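Local coordinates for protein beta-galactosidase (PDB 4MAD) that probably hydrolyses terminal non-reducing beta-D-galactose residues from beta-D-galactosides, as a family 35 glycoside hydrolase with a TIM-barrel domain, at residues W48-R51 against L52-K56; I87-F90 against I91-E95; A165-I168 against E169-Y172; L318-E321 against S322-T326; A331-K334 against V335-Y339. All coordinates share one frame; numbering follows the deposited sequence.

Contact 1. Residues W48-R51 against L52-K56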
loop_
_atom_site.group_PDB
_atom_site.type_symbol
_atom_site.label_atom_id
_atom_site.label_comp_id
_atom_site.label_asym_id
_atom_site.label_seq_id
_atom_site.Cartn_x
_atom_site.Cartn_y
_atom_site.Cartn_z
ATOM N N TRP A 48 -7.299 -15.789 3.447
ATOM C CA TRP A 48 -8.448 -15.013 3.072
ATOM C C TRP A 48 -9.729 -15.576 3.711
ATOM O O TRP A 48 -10.539 -14.863 4.212
ATOM C CB TRP A 48 -8.586 -14.946 1.548
ATOM C CG TRP A 48 -7.627 -14.101 0.837
ATOM C CD1 TRP A 48 -6.860 -13.097 1.346
ATOM C CD2 TRP A 48 -7.327 -14.139 -0.554
ATOM N NE1 TRP A 48 -6.122 -12.526 0.385
ATOM C CE2 TRP A 48 -6.381 -13.146 -0.802
ATOM C CE3 TRP A 48 -7.784 -14.903 -1.619
ATOM C CZ2 TRP A 48 -5.869 -12.914 -2.065
ATOM C CZ3 TRP A 48 -7.278 -14.680 -2.845
ATOM C CH2 TRP A 48 -6.331 -13.696 -3.072
ATOM N N GLU A 49 -9.885 -16.877 3.706
ATOM C CA GLU A 49 -11.091 -17.435 4.287
ATOM C C GLU A 49 -11.189 -17.135 5.766
ATOM O O GLU A 49 -12.214 -16.830 6.264
ATOM C CB GLU A 49 -11.167 -18.930 4.051
ATOM C CG GLU A 49 -12.449 -19.543 4.608
ATOM C CD GLU A 49 -12.810 -20.865 3.983
ATOM O OE1 GLU A 49 -12.012 -21.512 3.376
ATOM O OE2 GLU A 49 -13.925 -21.273 4.129
ATOM N N ASP A 50 -10.082 -17.202 6.448
ATOM C CA ASP A 50 -10.102 -16.987 7.869
ATOM C C ASP A 50 -10.614 -15.591 8.157
ATOM O O ASP A 50 -11.464 -15.410 8.969
ATOM C CB ASP A 50 -8.700 -17.099 8.433
ATOM C CG ASP A 50 -8.643 -16.800 9.921
ATOM O OD1 ASP A 50 -9.062 -17.636 10.694
ATOM O OD2 ASP A 50 -8.215 -15.720 10.316
ATOM N N ARG A 51 -10.060 -14.597 7.470
ATOM C CA ARG A 51 -10.473 -13.252 7.745
ATOM C C ARG A 51 -11.907 -12.994 7.381
ATOM O O ARG A 51 -12.593 -12.364 8.089
ATOM C CB ARG A 51 -9.552 -12.247 7.097
ATOM C CG ARG A 51 -8.102 -12.616 7.177
ATOM C CD ARG A 51 -7.467 -12.338 8.513
ATOM N NE ARG A 51 -6.019 -12.309 8.455
ATOM C CZ ARG A 51 -5.238 -13.314 8.809
ATOM N NH1 ARG A 51 -5.748 -14.422 9.249
ATOM N NH2 ARG A 51 -3.937 -13.221 8.717
ATOM N N LEU A 52 -12.318 -13.512 6.239
ATOM C CA LEU A 52 -13.683 -13.332 5.800
ATOM C C LEU A 52 -14.685 -13.973 6.760
ATOM O O LEU A 52 -15.659 -13.413 7.032
ATOM C CB LEU A 52 -13.891 -13.856 4.386
ATOM C CG LEU A 52 -13.117 -13.048 3.371
ATOM C CD1 LEU A 52 -12.926 -13.702 2.086
ATOM C CD2 LEU A 52 -13.753 -11.715 3.225
ATOM N N LEU A 53 -14.357 -15.139 7.286
ATOM C CA LEU A 53 -15.201 -15.815 8.231
ATOM C C LEU A 53 -15.376 -14.961 9.468
ATOM O O LEU A 53 -16.439 -14.905 10.042
ATOM C CB LEU A 53 -14.560 -17.137 8.613
ATOM C CG LEU A 53 -14.719 -18.264 7.625
ATOM C CD1 LEU A 53 -13.917 -19.384 7.962
ATOM C CD2 LEU A 53 -16.098 -18.660 7.475
ATOM N N LYS A 54 -14.295 -14.312 9.860
ATOM C CA LYS A 54 -14.325 -13.396 10.994
ATOM C C LYS A 54 -15.239 -12.175 10.769
ATOM O O LYS A 54 -15.989 -11.786 11.605
ATOM C CB LYS A 54 -12.929 -12.975 11.416
ATOM C CG LYS A 54 -12.168 -14.076 12.122
ATOM C CD LYS A 54 -10.672 -13.968 12.149
ATOM C CE LYS A 54 -10.077 -14.971 13.047
ATOM N NZ LYS A 54 -8.667 -15.122 13.004
ATOM N N LEU A 55 -15.178 -11.598 9.606
ATOM C CA LEU A 55 -16.047 -10.488 9.318
ATOM C C LEU A 55 -17.518 -10.926 9.324
ATOM O O LEU A 55 -18.341 -10.298 9.878
ATOM C CB LEU A 55 -15.687 -9.856 7.988
ATOM C CG LEU A 55 -14.250 -9.363 7.793
ATOM C CD1 LEU A 55 -14.170 -8.586 6.516
ATOM C CD2 LEU A 55 -13.803 -8.558 8.919
ATOM N N LYS A 56 -17.793 -12.064 8.736
ATOM C CA LYS A 56 -19.151 -12.513 8.682
ATOM C C LYS A 56 -19.605 -12.705 10.090
ATOM O O LYS A 56 -20.657 -12.337 10.409
ATOM C CB LYS A 56 -19.270 -13.798 7.898
ATOM C CG LYS A 56 -20.607 -14.382 7.922
ATOM C CD LYS A 56 -21.543 -13.699 7.047
ATOM C CE LYS A 56 -22.677 -14.594 6.555
ATOM N NZ LYS A 56 -23.812 -13.848 6.050
HETATM O O HOH W 1 -8.695 -17.903 13.360
#
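Asp50 and Lys54, one helical turn apart, meet carboxylate to ammonium: Lys54 NZ lies 2.8 Å from Asp50 OD2 and approaches it on the syn lone pair, the side facing the other oxygen. The lysine reaches this point because its CG stands anti to the carbonyl carbon (chi1 -73°) and the chain then runs extended back along the helix. The same OD2 takes a second bond, from Arg51 NH1 at 3.0 Å, which arrives on the anti side and 34° out of the carboxylate plane, although OD2 itself lies close to the guanidinium plane. Two cations therefore grip one oxygen from different directions, and their nitrogens, NH1 of Arg51 and NZ of Lys54, remain 4.8 Å apart. A water bridges the Asp50-Lys54 pair, donating to Asp50 OD1 at 2.7 Å and accepting from Lys54 NZ. This surrounding charge would be expected to favour an ionised Asp50. Lys54 NZ also bonds to Gly323 O, tying the network to a later loop. On another side of the helix, Glu49 CG lies 3.7 Å from Leu53 CD1, an aliphatic contact, while the Glu49 carboxylate turns to Lys96. Backbone bonds such as Leu52 N to Trp48 O (3.0 Å) keep the i to i+4 pattern. The whole is an i, i+4 salt bridge widened into a network, on the helix of the beta-alpha-beta unit joining barrel strands 34-38 and 62-66.

Contact 2. Residues I87-F90 against I91-E95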
loop_
_atom_site.group_PDB
_atom_site.type_symbol
_atom_site.label_atom_id
_atom_site.label_comp_id
_atom_site.label_asym_id
_atom_site.label_seq_id
_atom_site.Cartn_x
_atom_site.Cartn_y
_atom_site.Cartn_z
ATOM N N ILE A 87 -7.854 -11.947 -7.486
ATOM C CA ILE A 87 -9.054 -11.314 -7.023
ATOM C C ILE A 87 -10.259 -12.192 -7.243
ATOM O O ILE A 87 -11.132 -12.249 -6.432
ATOM C CB ILE A 87 -9.193 -9.929 -7.613
ATOM C CG1 ILE A 87 -10.287 -9.169 -6.930
ATOM C CG2 ILE A 87 -9.394 -9.977 -9.064
ATOM C CD1 ILE A 87 -10.444 -7.850 -7.484
ATOM N N VAL A 88 -10.243 -12.963 -8.301
ATOM C CA VAL A 88 -11.344 -13.863 -8.477
ATOM C C VAL A 88 -11.502 -14.869 -7.298
ATOM O O VAL A 88 -12.564 -15.056 -6.787
ATOM C CB VAL A 88 -11.243 -14.539 -9.814
ATOM C CG1 VAL A 88 -12.262 -15.596 -9.976
ATOM C CG2 VAL A 88 -11.404 -13.536 -10.892
ATOM N N ARG A 89 -10.423 -15.454 -6.846
ATOM C CA ARG A 89 -10.457 -16.370 -5.745
ATOM C C ARG A 89 -10.945 -15.661 -4.496
ATOM O O ARG A 89 -11.713 -16.188 -3.773
ATOM C CB ARG A 89 -9.079 -16.931 -5.532
ATOM C CG ARG A 89 -8.967 -17.899 -4.361
ATOM C CD ARG A 89 -7.537 -18.300 -4.081
ATOM N NE ARG A 89 -7.416 -18.973 -2.803
ATOM C CZ ARG A 89 -6.312 -19.491 -2.331
ATOM N NH1 ARG A 89 -5.199 -19.413 -3.016
ATOM N NH2 ARG A 89 -6.341 -20.103 -1.162
ATOM N N PHE A 90 -10.485 -14.441 -4.290
ATOM C CA PHE A 90 -10.849 -13.747 -3.089
ATOM C C PHE A 90 -12.343 -13.533 -3.061
ATOM O O PHE A 90 -12.989 -13.835 -2.105
ATOM C CB PHE A 90 -10.117 -12.412 -3.023
ATOM C CG PHE A 90 -10.612 -11.505 -1.931
ATOM C CD1 PHE A 90 -10.237 -11.684 -0.654
ATOM C CD2 PHE A 90 -11.434 -10.463 -2.200
ATOM C CE1 PHE A 90 -10.680 -10.883 0.317
ATOM C CE2 PHE A 90 -11.876 -9.665 -1.215
ATOM C CZ PHE A 90 -11.500 -9.868 0.014
ATOM N N ILE A 91 -12.863 -13.034 -4.171
ATOM C CA ILE A 91 -14.276 -12.798 -4.263
ATOM C C ILE A 91 -15.157 -14.074 -4.149
ATOM O O ILE A 91 -16.121 -14.086 -3.471
ATOM C CB ILE A 91 -14.616 -12.015 -5.524
ATOM C CG1 ILE A 91 -13.927 -10.645 -5.467
ATOM C CG2 ILE A 91 -16.107 -11.919 -5.699
ATOM C CD1 ILE A 91 -14.211 -9.801 -6.599
ATOM N N LYS A 92 -14.741 -15.138 -4.773
ATOM C CA LYS A 92 -15.403 -16.425 -4.594
ATOM C C LYS A 92 -15.357 -16.870 -3.149
ATOM O O LYS A 92 -16.237 -17.491 -2.701
ATOM C CB LYS A 92 -14.793 -17.478 -5.465
ATOM C CG LYS A 92 -15.219 -17.371 -6.862
ATOM C CD LYS A 92 -14.416 -18.289 -7.722
ATOM C CE LYS A 92 -15.047 -18.455 -9.027
ATOM N NZ LYS A 92 -14.420 -19.557 -9.713
ATOM N N THR A 93 -14.303 -16.531 -2.442
ATOM C CA THR A 93 -14.222 -16.861 -1.049
ATOM C C THR A 93 -15.289 -16.139 -0.222
ATOM O O THR A 93 -15.882 -16.701 0.652
ATOM C CB THR A 93 -12.824 -16.702 -0.476
ATOM O OG1 THR A 93 -11.897 -17.388 -1.297
ATOM C CG2 THR A 93 -12.742 -17.235 0.940
ATOM N N ALA A 94 -15.502 -14.879 -0.545
ATOM C CA ALA A 94 -16.506 -14.060 0.118
ATOM C C ALA A 94 -17.878 -14.676 -0.144
ATOM O O ALA A 94 -18.650 -14.894 0.734
ATOM C CB ALA A 94 -16.451 -12.660 -0.385
ATOM N N GLU A 95 -18.098 -15.033 -1.377
ATOM C CA GLU A 95 -19.337 -15.686 -1.709
ATOM C C GLU A 95 -19.526 -16.982 -0.920
ATOM O O GLU A 95 -20.547 -17.200 -0.421
ATOM C CB GLU A 95 -19.390 -15.990 -3.180
ATOM C CG GLU A 95 -20.673 -16.607 -3.592
ATOM C CD GLU A 95 -20.730 -16.905 -5.055
ATOM O OE1 GLU A 95 -19.849 -17.609 -5.516
ATOM O OE2 GLU A 95 -21.653 -16.465 -5.728
#
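Thr93 has OG1 anti to its own carbonyl carbon (chi1 -51°), which turns the hydroxyl back along the helix to Arg89 O, 2.8 Å away. Ile87 and Ile91 run side by side in the same direction, with Ile87 CG1 4.0 Å from Ile91 CD1. Val88 CG1 similarly accompanies the extended Lys92 chain, 4.1 Å from its CE. Phe90 and Ile91 instead cross at about a right angle, Phe90 CD2 being 4.1 Å from Ile91 CG1. Phe90 and Ala94 pack on strand 62-66, whereas Thr93 faces helix 48-58. Arg89 O accepts twice, since Thr93 N also donates to it at 2.9 Å. The hydroxyl stands 36° out of the carbonyl plane, and the two donors come from opposite faces of that plane. With its hydroxyl bonded within its own helix, Thr93 turns its CG2 methyl to Glu49 and Leu52 of helix 48-58, which is consistent with a polar residue fitting into this interface.

Contact 3. Residues A165-I168 against E169-Y172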
loop_
_atom_site.group_PDB
_atom_site.type_symbol
_atom_site.label_atom_id
_atom_site.label_comp_id
_atom_site.label_asym_id
_atom_site.label_seq_id
_atom_site.Cartn_x
_atom_site.Cartn_y
_atom_site.Cartn_z
ATOM N N ALA A 165 -22.350 -3.984 -6.074
ATOM C CA ALA A 165 -22.080 -2.603 -6.365
ATOM C C ALA A 165 -20.625 -2.305 -6.682
ATOM O O ALA A 165 -19.755 -2.965 -6.287
ATOM C CB ALA A 165 -22.536 -1.759 -5.298
ATOM N N LEU A 166 -20.438 -1.256 -7.419
ATOM C CA LEU A 166 -19.116 -0.810 -7.717
ATOM C C LEU A 166 -18.943 0.705 -7.630
ATOM O O LEU A 166 -19.822 1.426 -7.985
ATOM C CB LEU A 166 -18.751 -1.275 -9.097
ATOM C CG LEU A 166 -18.782 -2.752 -9.387
ATOM C CD1 LEU A 166 -20.046 -3.075 -10.083
ATOM C CD2 LEU A 166 -17.633 -3.137 -10.233
ATOM N N GLN A 167 -17.777 1.135 -7.176
ATOM C CA GLN A 167 -17.479 2.552 -7.073
ATOM C C GLN A 167 -16.808 3.061 -8.326
ATOM O O GLN A 167 -16.016 2.394 -8.853
ATOM C CB GLN A 167 -16.558 2.838 -5.915
ATOM C CG GLN A 167 -16.502 4.275 -5.536
ATOM C CD GLN A 167 -15.577 4.562 -4.402
ATOM O OE1 GLN A 167 -14.384 4.696 -4.601
ATOM N NE2 GLN A 167 -16.102 4.648 -3.221
ATOM N N ILE A 168 -17.147 4.263 -8.737
ATOM C CA ILE A 168 -16.589 4.834 -9.909
ATOM C C ILE A 168 -15.288 5.517 -9.670
ATOM O O ILE A 168 -14.334 5.052 -10.141
ATOM C CB ILE A 168 -17.579 5.663 -10.709
ATOM C CG1 ILE A 168 -18.630 4.722 -11.300
ATOM C CG2 ILE A 168 -16.853 6.390 -11.779
ATOM C CD1 ILE A 168 -19.820 5.339 -11.710
ATOM N N GLU A 169 -15.148 6.567 -8.942
ATOM C CA GLU A 169 -13.676 6.840 -8.919
ATOM C C GLU A 169 -13.430 6.569 -7.443
ATOM O O GLU A 169 -14.050 5.813 -6.831
ATOM C CB GLU A 169 -13.368 8.255 -9.377
ATOM C CG GLU A 169 -12.271 8.434 -10.375
ATOM C CD GLU A 169 -11.034 8.998 -9.744
ATOM O OE1 GLU A 169 -11.014 9.264 -8.561
ATOM O OE2 GLU A 169 -10.067 9.144 -10.450
ATOM N N ASN A 170 -12.424 7.206 -6.949
ATOM C CA ASN A 170 -12.371 7.475 -5.534
ATOM C C ASN A 170 -12.134 8.827 -4.939
ATOM O O ASN A 170 -11.150 9.431 -5.196
ATOM C CB ASN A 170 -11.264 6.520 -5.144
ATOM C CG ASN A 170 -11.148 6.346 -3.651
ATOM O OD1 ASN A 170 -11.881 5.625 -3.084
ATOM N ND2 ASN A 170 -10.246 7.046 -3.033
ATOM N N GLU A 171 -13.105 9.311 -4.186
ATOM C CA GLU A 171 -12.962 10.598 -3.566
ATOM C C GLU A 171 -12.453 11.633 -4.598
ATOM O O GLU A 171 -11.546 12.363 -4.340
ATOM C CB GLU A 171 -12.044 10.502 -2.347
ATOM C CG GLU A 171 -12.652 9.874 -1.145
ATOM C CD GLU A 171 -11.895 10.106 0.182
ATOM O OE1 GLU A 171 -10.675 10.241 0.129
ATOM O OE2 GLU A 171 -12.550 10.127 1.230
ATOM N N TYR A 172 -13.067 11.649 -5.772
ATOM C CA TYR A 172 -12.547 12.465 -6.851
ATOM C C TYR A 172 -12.533 13.946 -6.496
ATOM O O TYR A 172 -11.665 14.644 -6.882
ATOM C CB TYR A 172 -13.225 12.225 -8.174
ATOM C CG TYR A 172 -12.590 12.977 -9.303
ATOM C CD1 TYR A 172 -11.307 12.689 -9.742
ATOM C CD2 TYR A 172 -13.225 14.041 -9.901
ATOM C CE1 TYR A 172 -10.733 13.389 -10.738
ATOM C CE2 TYR A 172 -12.623 14.751 -10.890
ATOM C CZ TYR A 172 -11.387 14.414 -11.317
ATOM O OH TYR A 172 -10.803 15.100 -12.312
HETATM O O HOH W 2 -13.494 2.662 -7.459
#
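Gln167 and Asn170 bring their side-chain amides together at the end of a barrel strand, crossing obliquely with the amide planes 37° apart. Gln167 extends from the strand with CG anti to the backbone N (chi1 -165°), which brings the side chain up to the Glu169 carbonyl, with Gln167 CG 3.2 Å from Glu169 O. The orientation of the Gln167 amide is doubtful, so no donor or acceptor role is read from it. Among the definite polar bonds, Asn170 N donates to Glu169 OE1 at 3.0 Å, from 38° above the carboxylate plane. The carboxylate is held further by a salt bridge from Arg131 to OE1 and by the hydroxyl of Tyr181, which bonds OE2, so three groups together probably restrict its rotation. Asn170 OD1 has its own partner in the hydroxyl of Tyr66. Solvent supplies a bridge between the segments: one water donates to Gln167 O at 2.9 Å and to Glu169 O at 3.3 Å. Apolar packing belongs mainly to Ile168, whose side chain leaves the loop to lie on Leu185 and Arg186 of helix 179-192. Strand 163-167 is the fourth in an eight-stranded barrel, and the residues after it include Glu171, the predicted proton donor. The side chain of Asn170 comes within about 4 Å of that of Glu247, the predicted nucleophile. An Asn-Glu pair following the fourth barrel strand is characteristic of the catalytic centre of clan GH-A glycosidases.

Contact 4. Residues L318-E321 against S322-T326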
loop_
_atom_site.group_PDB
_atom_site.type_symbol
_atom_site.label_atom_id
_atom_site.label_comp_id
_atom_site.label_asym_id
_atom_site.label_seq_id
_atom_site.Cartn_x
_atom_site.Cartn_y
_atom_site.Cartn_z
ATOM N N LEU A 318 -10.663 -3.971 13.167
ATOM C CA LEU A 318 -11.464 -4.893 13.924
ATOM C C LEU A 318 -10.713 -6.206 14.119
ATOM O O LEU A 318 -10.844 -6.788 15.135
ATOM C CB LEU A 318 -12.802 -5.123 13.280
ATOM C CG LEU A 318 -13.651 -3.891 13.107
ATOM C CD1 LEU A 318 -14.926 -4.212 12.443
ATOM C CD2 LEU A 318 -13.852 -3.131 14.320
ATOM N N LEU A 319 -9.954 -6.613 13.108
ATOM C CA LEU A 319 -8.951 -7.665 13.224
ATOM C C LEU A 319 -7.583 -7.054 13.238
ATOM O O LEU A 319 -7.394 -6.076 12.625
ATOM C CB LEU A 319 -8.996 -8.618 12.052
ATOM C CG LEU A 319 -10.354 -9.185 11.739
ATOM C CD1 LEU A 319 -10.224 -10.215 10.717
ATOM C CD2 LEU A 319 -10.979 -9.704 12.930
ATOM N N THR A 320 -6.652 -7.639 13.950
ATOM C CA THR A 320 -5.296 -7.104 14.032
ATOM C C THR A 320 -4.589 -7.421 12.728
ATOM O O THR A 320 -5.099 -8.133 11.936
ATOM C CB THR A 320 -4.477 -7.734 15.127
ATOM O OG1 THR A 320 -4.264 -9.078 14.808
ATOM C CG2 THR A 320 -5.140 -7.616 16.465
ATOM N N GLU A 321 -3.371 -6.954 12.564
ATOM C CA GLU A 321 -2.649 -7.179 11.289
ATOM C C GLU A 321 -2.557 -8.650 10.996
ATOM O O GLU A 321 -2.721 -9.047 9.912
ATOM C CB GLU A 321 -1.241 -6.619 11.313
ATOM C CG GLU A 321 -0.363 -7.039 10.121
ATOM C CD GLU A 321 1.011 -6.327 10.088
ATOM O OE1 GLU A 321 1.288 -5.673 11.089
ATOM O OE2 GLU A 321 1.736 -6.425 9.096
ATOM N N SER A 322 -2.342 -9.447 12.033
ATOM C CA SER A 322 -2.276 -10.888 11.876
ATOM C C SER A 322 -3.594 -11.624 11.928
ATOM O O SER A 322 -3.612 -12.813 11.848
ATOM C CB SER A 322 -1.354 -11.514 12.877
ATOM O OG SER A 322 -1.788 -11.251 14.145
ATOM N N GLY A 323 -4.681 -10.890 12.040
ATOM C CA GLY A 323 -5.985 -11.450 11.958
ATOM C C GLY A 323 -6.707 -11.743 13.258
ATOM O O GLY A 323 -7.708 -12.349 13.212
ATOM N N ASP A 324 -6.185 -11.321 14.391
ATOM C CA ASP A 324 -6.824 -11.578 15.657
ATOM C C ASP A 324 -8.038 -10.706 15.885
ATOM O O ASP A 324 -8.044 -9.576 15.554
ATOM C CB ASP A 324 -5.864 -11.360 16.819
ATOM C CG ASP A 324 -4.644 -12.237 16.745
ATOM O OD1 ASP A 324 -4.700 -13.250 16.097
ATOM O OD2 ASP A 324 -3.642 -11.883 17.336
ATOM N N VAL A 325 -9.051 -11.279 16.505
ATOM C CA VAL A 325 -10.195 -10.491 16.891
ATOM C C VAL A 325 -9.735 -9.612 18.024
ATOM O O VAL A 325 -8.765 -9.899 18.622
ATOM C CB VAL A 325 -11.411 -11.303 17.332
ATOM C CG1 VAL A 325 -11.840 -12.206 16.278
ATOM C CG2 VAL A 325 -11.090 -12.080 18.508
ATOM N N THR A 326 -10.473 -8.559 18.279
ATOM C CA THR A 326 -10.066 -7.491 19.152
ATOM C C THR A 326 -11.227 -7.037 20.012
ATOM O O THR A 326 -12.298 -7.421 19.791
ATOM C CB THR A 326 -9.683 -6.309 18.348
ATOM O OG1 THR A 326 -10.803 -5.889 17.586
ATOM C CG2 THR A 326 -8.499 -6.631 17.429
#
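Thr320 meets Asp324 through both backbone and side chain: Thr320 N donates to Asp324 O at 2.9 Å, in the carbonyl plane on a lone pair, while Asp324 N donates to Thr320 OG1 at 3.0 Å. The hydroxyl faces that N-H because OG1 sits between the backbone N and carbonyl carbon of Thr320 (chi1 66°). Beside this pair, Thr320 CG2 touches Thr326 CG2 at 3.6 Å, the two threonines sliding past each other in opposite directions. Thr326 OG1 in turn donates to Leu318 O at 2.6 Å. The chain reversal behind these contacts is a type I turn from Thr320 to Gly323, closed by Gly323 N to Thr320 O at 2.8 Å with the donor well above the carbonyl plane. At the positive phi of Gly323 (99°) a CB would press against the carbonyl O of Ser322, so the position suits a residue without a side chain. Farther out, Glu321 is held by Thr291 and Ser312, and Leu319 packs on Arg51 and Lys54. Thr326 OG1 also accepts from Phe329 N, as the N-cap of helix 327-339. One hydroxyl therefore ties the loop to Leu318 O and caps the first turn of the helix.

Contact 5. Residues A331-K334 against V335-Y339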
loop_
_atom_site.group_PDB
_atom_site.type_symbol
_atom_site.label_atom_id
_atom_site.label_comp_id
_atom_site.label_asym_id
_atom_site.label_seq_id
_atom_site.Cartn_x
_atom_site.Cartn_y
_atom_site.Cartn_z
ATOM N N ALA A 331 -17.206 -5.121 20.460
ATOM C CA ALA A 331 -17.959 -3.930 20.721
ATOM C C ALA A 331 -18.905 -3.580 19.558
ATOM O O ALA A 331 -20.044 -3.241 19.771
ATOM C CB ALA A 331 -17.043 -2.794 20.995
ATOM N N VAL A 332 -18.368 -3.659 18.355
ATOM C CA VAL A 332 -19.081 -3.485 17.124
ATOM C C VAL A 332 -20.153 -4.565 16.882
ATOM O O VAL A 332 -21.226 -4.292 16.470
ATOM C CB VAL A 332 -18.099 -3.438 15.942
ATOM C CG1 VAL A 332 -18.777 -3.591 14.668
ATOM C CG2 VAL A 332 -17.326 -2.206 15.974
ATOM N N ARG A 333 -19.851 -5.801 17.214
ATOM C CA ARG A 333 -20.820 -6.855 17.056
ATOM C C ARG A 333 -22.013 -6.593 17.962
ATOM O O ARG A 333 -23.128 -6.800 17.594
ATOM C CB ARG A 333 -20.229 -8.188 17.368
ATOM C CG ARG A 333 -21.274 -9.203 17.496
ATOM C CD ARG A 333 -20.781 -10.531 17.509
ATOM N NE ARG A 333 -21.434 -11.345 16.517
ATOM C CZ ARG A 333 -22.473 -12.124 16.739
ATOM N NH1 ARG A 333 -22.978 -12.228 17.915
ATOM N NH2 ARG A 333 -22.972 -12.825 15.786
ATOM N N LYS A 334 -21.744 -6.111 19.150
ATOM C CA LYS A 334 -22.791 -5.814 20.110
ATOM C C LYS A 334 -23.722 -4.706 19.622
ATOM O O LYS A 334 -24.891 -4.756 19.826
ATOM C CB LYS A 334 -22.135 -5.381 21.384
ATOM C CG LYS A 334 -23.041 -5.231 22.513
ATOM C CD LYS A 334 -22.345 -5.213 23.806
ATOM C CE LYS A 334 -23.327 -4.802 24.824
ATOM N NZ LYS A 334 -22.835 -4.826 26.182
ATOM N N VAL A 335 -23.159 -3.680 19.013
ATOM C CA VAL A 335 -23.971 -2.684 18.411
ATOM C C VAL A 335 -24.785 -3.240 17.253
ATOM O O VAL A 335 -25.930 -3.008 17.156
ATOM C CB VAL A 335 -23.173 -1.511 17.915
ATOM C CG1 VAL A 335 -24.018 -0.601 17.189
ATOM C CG2 VAL A 335 -22.504 -0.807 19.033
ATOM N N PHE A 336 -24.169 -4.044 16.434
ATOM C CA PHE A 336 -24.866 -4.579 15.294
ATOM C C PHE A 336 -26.080 -5.365 15.769
ATOM O O PHE A 336 -27.096 -5.305 15.179
ATOM C CB PHE A 336 -23.973 -5.469 14.440
ATOM C CG PHE A 336 -23.011 -4.743 13.546
ATOM C CD1 PHE A 336 -23.025 -3.388 13.376
ATOM C CD2 PHE A 336 -22.086 -5.452 12.849
ATOM C CE1 PHE A 336 -22.141 -2.800 12.533
ATOM C CE2 PHE A 336 -21.230 -4.843 12.041
ATOM C CZ PHE A 336 -21.245 -3.532 11.897
ATOM N N GLU A 337 -25.954 -6.043 16.884
ATOM C CA GLU A 337 -27.017 -6.853 17.414
ATOM C C GLU A 337 -28.266 -6.041 17.762
ATOM O O GLU A 337 -29.320 -6.541 17.700
ATOM C CB GLU A 337 -26.541 -7.704 18.572
ATOM C CG GLU A 337 -25.634 -8.788 18.184
ATOM C CD GLU A 337 -25.412 -9.788 19.306
ATOM O OE1 GLU A 337 -24.775 -9.436 20.285
ATOM O OE2 GLU A 337 -25.913 -10.921 19.216
ATOM N N LYS A 338 -28.120 -4.792 18.125
ATOM C CA LYS A 338 -29.256 -3.909 18.313
ATOM C C LYS A 338 -30.057 -3.646 17.053
ATOM O O LYS A 338 -31.174 -3.282 17.127
ATOM C CB LYS A 338 -28.855 -2.578 18.877
ATOM C CG LYS A 338 -28.290 -2.633 20.179
ATOM C CD LYS A 338 -27.754 -1.300 20.608
ATOM C CE LYS A 338 -28.757 -0.208 20.581
ATOM N NZ LYS A 338 -28.209 1.079 21.156
ATOM N N TYR A 339 -29.415 -3.756 15.911
ATOM C CA TYR A 339 -29.987 -3.336 14.652
ATOM C C TYR A 339 -30.246 -4.433 13.619
ATOM O O TYR A 339 -30.952 -4.229 12.709
ATOM C CB TYR A 339 -29.176 -2.215 14.051
ATOM C CG TYR A 339 -29.068 -1.011 14.941
ATOM C CD1 TYR A 339 -30.063 -0.084 14.995
ATOM C CD2 TYR A 339 -27.971 -0.802 15.716
ATOM C CE1 TYR A 339 -29.969 0.985 15.773
ATOM C CE2 TYR A 339 -27.875 0.253 16.513
ATOM C CZ TYR A 339 -28.892 1.167 16.541
ATOM O OH TYR A 339 -28.838 2.257 17.348
#
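Val332 and Phe336 supply the apolar part, lying side by side and pointing the same way. Val332 CG1 stands over one face of the Phe336 ring, 3.9 Å from its centroid and 19° off the normal, a CH-pi contact. Phe336 CG is anti to the carbonyl carbon (chi1 -78°), which swings the ring back over the preceding turn; Val332 O lies over a ring face too, 3.5 Å from Phe336 CG. The charged pair is looser: Arg333 NH1 and Glu337 OE2 form a salt bridge at 3.5 Å, their planes 48° apart. Stronger ties for the guanidinium group lie elsewhere, with NE bonding to Ala57 O and NH2 to Pro343 O. Backbone bonds complete the contact, including Phe336 N to Val332 O at 3.0 Å and Glu337 N to Arg333 O at 3.0 Å. Val332 and Phe336 both pack on Phe284 of strand 281-284, and Phe336 meets Phe60 edge-to-face. This is an amphipathic helix covering the eighth strand of a TIM barrel.

All five contacts are local and follow in series along the family 35 domain, none enclosing or crossing another. Contact 1 lies on the helix after the first barrel strand and contact 2 on helix 87-97 after the second; they touch where Trp48 CZ3 comes 3.5 Å from Phe90 N. Contact 3 leaves the fourth strand towards the predicted catalytic residues, its centre 20 Å or more from the others. After the eighth strand, contact 4 closes a tight turn that leads into the helix of contact 5, with Leu318 packed on Val332. Contact 4 also returns to contact 1 through Lys54 and Gly323, joining the start of the barrel to its end.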